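Local coordinates for protein KLLA0B12012p (Kluyveromyces lactis, PDB 6Y3P) that partners the mRNA decapping enzyme Dcp2 and, through this C-terminal domain of ATP-grasp fold and tubulin-tyrosine ligase family, probably binds ATP, at residues Ala117-Leu120 and Asp121-Leu124; Gly53-Gln57 and Leu58-Gln62. All coordinates share one frame; numbering follows the deposited sequence.

Interaction 1 (Ala117-Leu120 and Asp121-Leu124); sequences AEFL and DDAL
Phe119 and Asp122 both set CG anti to their own carbonyl carbon (chi1 -72° and -64°), and, with both on the same side of the first turn, their side chains run side by side in the same direction. Leu120 and Leu124 differ: CG of Leu120 lies anti to its backbone N and CG of Leu124 anti to its carbonyl carbon, which brings CD2 of Leu120 to 3.6 Å from CD1 of Leu124 one turn on. The Leu124 CG also rests 3.3 Å from the Leu120 O, whose carbonyl accepts the amide of Leu124 in a regular helical bond.

This is the first turn of helix 120-125, with Phe119 at the N-cap. Its side chain offers no oxygen or nitrogen to cap the leading amides. The Phe119 O makes the routine first bond of the helix, to the N of Ala123 at 3.2 Å, and more weakly takes the N of Asp122. The leucine pair faces inward, Leu120 onto Gln164 and Phe167 of helix 160-171, Leu124 onto Leu130 and Leu134 of helix 128-136 and Ile112 of strand 109-113. Cutting Leu124 back to an alanine would take away CD1, and Leu120 CD2 would probably lose that contact, with a gap opening toward Leu130 and Leu134.

On the other side, Asp122 OD2 approaches Phe119 CD1 at 3.3 Å, at the ring edge, with carboxylate and ring planes 64° apart. A carboxylate meeting the slightly positive rim of an aromatic ring, at the amino end of a helix, is likely to be mildly favourable electrostatically.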
loop_
_atom_site.group_PDB
_atom_site.type_symbol
_atom_site.label_atom_id
_atom_site.label_comp_id
_atom_site.label_asym_id
_atom_site.label_seq_id
_atom_site.Cartn_x
_atom_site.Cartn_y
_atom_site.Cartn_z
ATOM N N ALA A 117 -29.046 15.807 7.424
ATOM C CA ALA A 117 -28.246 17.009 7.125
ATOM C C ALA A 117 -28.189 18.018 8.279
ATOM O O ALA A 117 -27.127 18.593 8.526
ATOM C CB ALA A 117 -28.761 17.680 5.852
ATOM N N GLU A 118 -29.310 18.189 9.005
ATOM C CA GLU A 118 -29.430 19.113 10.143
ATOM C C GLU A 118 -28.516 18.762 11.350
ATOM O O GLU A 118 -28.297 19.608 12.226
ATOM C CB GLU A 118 -30.899 19.275 10.589
ATOM C CG GLU A 118 -31.800 18.046 10.441
ATOM C CD GLU A 118 -32.701 18.038 9.216
ATOM O OE1 GLU A 118 -33.515 18.981 9.056
ATOM O OE2 GLU A 118 -32.609 17.067 8.425
ATOM N N PHE A 119 -27.948 17.537 11.365
ATOM C CA PHE A 119 -27.073 17.094 12.442
ATOM C C PHE A 119 -25.648 16.824 11.994
ATOM O O PHE A 119 -24.903 16.147 12.709
ATOM C CB PHE A 119 -27.685 15.891 13.169
ATOM C CG PHE A 119 -28.875 16.258 14.007
ATOM C CD1 PHE A 119 -28.711 16.865 15.242
ATOM C CD2 PHE A 119 -30.165 15.991 13.564
ATOM C CE1 PHE A 119 -29.818 17.188 16.027
ATOM C CE2 PHE A 119 -31.268 16.342 14.338
ATOM C CZ PHE A 119 -31.090 16.950 15.560
ATOM N N LEU A 120 -25.250 17.419 10.837
ATOM C CA LEU A 120 -23.907 17.350 10.249
ATOM C C LEU A 120 -22.883 17.928 11.226
ATOM O O LEU A 120 -21.811 17.350 11.386
ATOM C CB LEU A 120 -23.856 18.093 8.889
ATOM C CG LEU A 120 -22.547 18.026 8.053
ATOM C CD1 LEU A 120 -22.864 17.999 6.591
ATOM C CD2 LEU A 120 -21.726 19.291 8.201
ATOM N N ASP A 121 -23.228 19.036 11.900
ATOM C CA ASP A 121 -22.350 19.656 12.890
ATOM C C ASP A 121 -22.052 18.749 14.086
ATOM O O ASP A 121 -20.943 18.813 14.606
ATOM C CB ASP A 121 -22.870 21.028 13.349
ATOM C CG ASP A 121 -22.674 22.152 12.341
ATOM O OD1 ASP A 121 -21.678 22.097 11.553
ATOM O OD2 ASP A 121 -23.486 23.103 12.355
ATOM N N ASP A 122 -23.001 17.891 14.494
ATOM C CA ASP A 122 -22.795 16.956 15.605
ATOM C C ASP A 122 -21.906 15.799 15.182
ATOM O O ASP A 122 -21.130 15.297 15.992
ATOM C CB ASP A 122 -24.131 16.400 16.106
ATOM C CG ASP A 122 -25.093 17.407 16.708
ATOM O OD1 ASP A 122 -24.812 18.633 16.622
ATOM O OD2 ASP A 122 -26.132 16.973 17.258
ATOM N N ALA A 123 -22.028 15.373 13.913
ATOM C CA ALA A 123 -21.223 14.298 13.346
ATOM C C ALA A 123 -19.754 14.736 13.221
ATOM O O ALA A 123 -18.859 13.912 13.424
ATOM C CB ALA A 123 -21.779 13.885 12.001
ATOM N N LEU A 124 -19.516 16.041 12.950
ATOM C CA LEU A 124 -18.178 16.629 12.850
ATOM C C LEU A 124 -17.495 16.725 14.222
ATOM O O LEU A 124 -16.264 16.737 14.304
ATOM C CB LEU A 124 -18.192 17.986 12.114
ATOM C CG LEU A 124 -18.636 17.976 10.620
ATOM C CD1 LEU A 124 -18.582 19.367 10.028
ATOM C CD2 LEU A 124 -17.788 17.062 9.775
#

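Interaction 2 (Gly53-Gln57 and Leu58-Gln62); sequences GDYEQ and LDMDQ
Leu58 folds its side chain back over the turn that precedes it, with CD2 3.7 Å from the N of Gly53 and CG 3.6 Å from the O of Asp54. With CG anti to its carbonyl carbon (chi1 -53°), the isobutyl group lies against the start of the turn, where Gly53 has no side chain and meets Leu58 CD2 with its backbone. The backbone adds two weak bonds to the same amide: Leu58 N reaches Tyr55 O at 3.3 Å and, at a poorer angle, Asp54 O. Further along, Met60 bends at chi2 and chi3 and brings CE to 3.9 Å from Tyr55 CE1. The two side chains cross at about a right angle, and the sulfur SD sits obliquely, 5.5 Å from the ring centroid, in a Met-aromatic contact.

Strands 48-52 and 69-71 are parallel neighbours in one sheet, and helix 60-65 lies between them in the chain, so this turn opens the helical arm of a beta-alpha-beta crossover.

Gln57 fixes the turn from its own side: its extended chain brings OE1 to Asp54 N at 2.8 Å in a nearly straight bond (171°), though the donor stands well above the amide's carbonyl plane, and OE1 also bonds to Thr13 OG1. At the helix start Asp59 is the N-cap, and its OD1 accepts weakly from Asp61 N. Beyond these, Leu58 packs on Tyr69 and Ala71 of strand 69-71, Asn72 OD1 bonds to Gly53 N, and the Tyr55 ring takes part in a cation-pi contact with Arg77 and meets the ring of Phe349.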
loop_
_atom_site.group_PDB
_atom_site.type_symbol
_atom_site.label_atom_id
_atom_site.label_comp_id
_atom_site.label_asym_id
_atom_site.label_seq_id
_atom_site.Cartn_x
_atom_site.Cartn_y
_atom_site.Cartn_z
ATOM N N GLY A 53 3.317 -19.205 0.959
ATOM C CA GLY A 53 1.943 -19.548 0.634
ATOM C C GLY A 53 1.030 -18.345 0.513
ATOM O O GLY A 53 1.459 -17.211 0.703
ATOM N N ASP A 54 -0.248 -18.592 0.176
ATOM C CA ASP A 54 -1.312 -17.586 0.154
ATOM C C ASP A 54 -1.652 -17.386 1.623
ATOM O O ASP A 54 -1.319 -18.264 2.420
ATOM C CB ASP A 54 -2.535 -18.073 -0.648
ATOM C CG ASP A 54 -2.282 -18.138 -2.141
ATOM O OD1 ASP A 54 -1.754 -17.146 -2.704
ATOM O OD2 ASP A 54 -2.602 -19.177 -2.749
ATOM N N TYR A 55 -2.223 -16.221 1.998
ATOM C CA TYR A 55 -2.477 -15.880 3.399
ATOM C C TYR A 55 -3.148 -16.981 4.197
ATOM O O TYR A 55 -2.656 -17.326 5.274
ATOM C CB TYR A 55 -3.233 -14.549 3.569
ATOM C CG TYR A 55 -3.311 -14.142 5.024
ATOM C CD1 TYR A 55 -2.155 -13.856 5.752
ATOM C CD2 TYR A 55 -4.531 -14.109 5.696
ATOM C CE1 TYR A 55 -2.214 -13.504 7.100
ATOM C CE2 TYR A 55 -4.605 -13.772 7.048
ATOM C CZ TYR A 55 -3.444 -13.460 7.746
ATOM O OH TYR A 55 -3.512 -13.105 9.078
ATOM N N GLU A 56 -4.224 -17.561 3.642
ATOM C CA GLU A 56 -4.996 -18.625 4.273
ATOM C C GLU A 56 -4.251 -19.957 4.409
ATOM O O GLU A 56 -4.624 -20.737 5.287
ATOM C CB GLU A 56 -6.357 -18.831 3.560
ATOM C CG GLU A 56 -7.404 -17.738 3.809
ATOM C CD GLU A 56 -7.456 -17.041 5.165
ATOM O OE1 GLU A 56 -7.438 -15.787 5.186
ATOM O OE2 GLU A 56 -7.524 -17.739 6.205
ATOM N N GLN A 57 -3.206 -20.230 3.569
ATOM C CA GLN A 57 -2.467 -21.513 3.675
ATOM C C GLN A 57 -1.420 -21.460 4.814
ATOM O O GLN A 57 -0.942 -22.505 5.275
ATOM C CB GLN A 57 -1.771 -21.899 2.354
ATOM C CG GLN A 57 -2.673 -22.010 1.124
ATOM C CD GLN A 57 -1.923 -21.870 -0.182
ATOM O OE1 GLN A 57 -0.838 -21.276 -0.271
ATOM N NE2 GLN A 57 -2.510 -22.354 -1.247
ATOM N N LEU A 58 -1.048 -20.252 5.251
ATOM C CA LEU A 58 -0.028 -20.143 6.302
ATOM C C LEU A 58 -0.564 -20.490 7.695
ATOM O O LEU A 58 -1.774 -20.399 7.930
ATOM C CB LEU A 58 0.660 -18.774 6.279
ATOM C CG LEU A 58 1.260 -18.327 4.949
ATOM C CD1 LEU A 58 1.745 -16.906 5.044
ATOM C CD2 LEU A 58 2.396 -19.237 4.500
ATOM N N ASP A 59 0.334 -20.938 8.590
ATOM C CA ASP A 59 -0.027 -21.320 9.949
ATOM C C ASP A 59 0.500 -20.296 10.936
ATOM O O ASP A 59 1.661 -20.361 11.356
ATOM C CB ASP A 59 0.464 -22.734 10.283
ATOM C CG ASP A 59 -0.165 -23.340 11.539
ATOM O OD1 ASP A 59 -0.926 -22.619 12.245
ATOM O OD2 ASP A 59 0.073 -24.536 11.799
ATOM N N MET A 60 -0.385 -19.364 11.332
ATOM C CA MET A 60 -0.058 -18.258 12.229
ATOM C C MET A 60 0.270 -18.715 13.652
ATOM O O MET A 60 1.095 -18.071 14.309
ATOM C CB MET A 60 -1.142 -17.162 12.202
ATOM C CG MET A 60 -1.342 -16.519 10.820
ATOM S SD MET A 60 0.117 -15.639 10.217
ATOM C CE MET A 60 0.166 -16.188 8.571
ATOM N N ASP A 61 -0.303 -19.840 14.102
ATOM C CA ASP A 61 -0.010 -20.400 15.430
ATOM C C ASP A 61 1.403 -21.005 15.488
ATOM O O ASP A 61 2.086 -20.858 16.498
ATOM C CB ASP A 61 -1.087 -21.417 15.871
ATOM C CG ASP A 61 -2.471 -20.802 16.043
ATOM O OD1 ASP A 61 -3.339 -21.043 15.179
ATOM O OD2 ASP A 61 -2.675 -20.057 17.034
ATOM N N GLN A 62 1.842 -21.664 14.399
ATOM C CA GLN A 62 3.179 -22.262 14.275
ATOM C C GLN A 62 4.271 -21.204 14.010
ATOM O O GLN A 62 5.457 -21.485 14.170
ATOM C CB GLN A 62 3.184 -23.341 13.183
ATOM C CG GLN A 62 2.848 -24.709 13.705
ATOM C CD GLN A 62 4.046 -25.609 13.705
ATOM O OE1 GLN A 62 4.963 -25.464 14.513
ATOM N NE2 GLN A 62 4.038 -26.594 12.827
#

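Along the chain interaction 2 comes first and closes before interaction 1 opens, and in space the two are well separated, with centres 44 Å apart and nearest atoms about 31 Å. Each marks the passage from a strand into a short helix, but in different sheets: residues 53-62 leave strand 48-52 of the four-stranded parallel sheet for helix 60-65, while residues 117-124 follow strand 109-113, an outer strand of the five-stranded antiparallel sheet, and enter helix 120-125. Interaction 1 lies further from the centre of the chain, about 32 Å against 21 Å. The two illustrate how helix starts beside two separate sheets of this ATP-grasp domain are shaped locally, without direct contact between them.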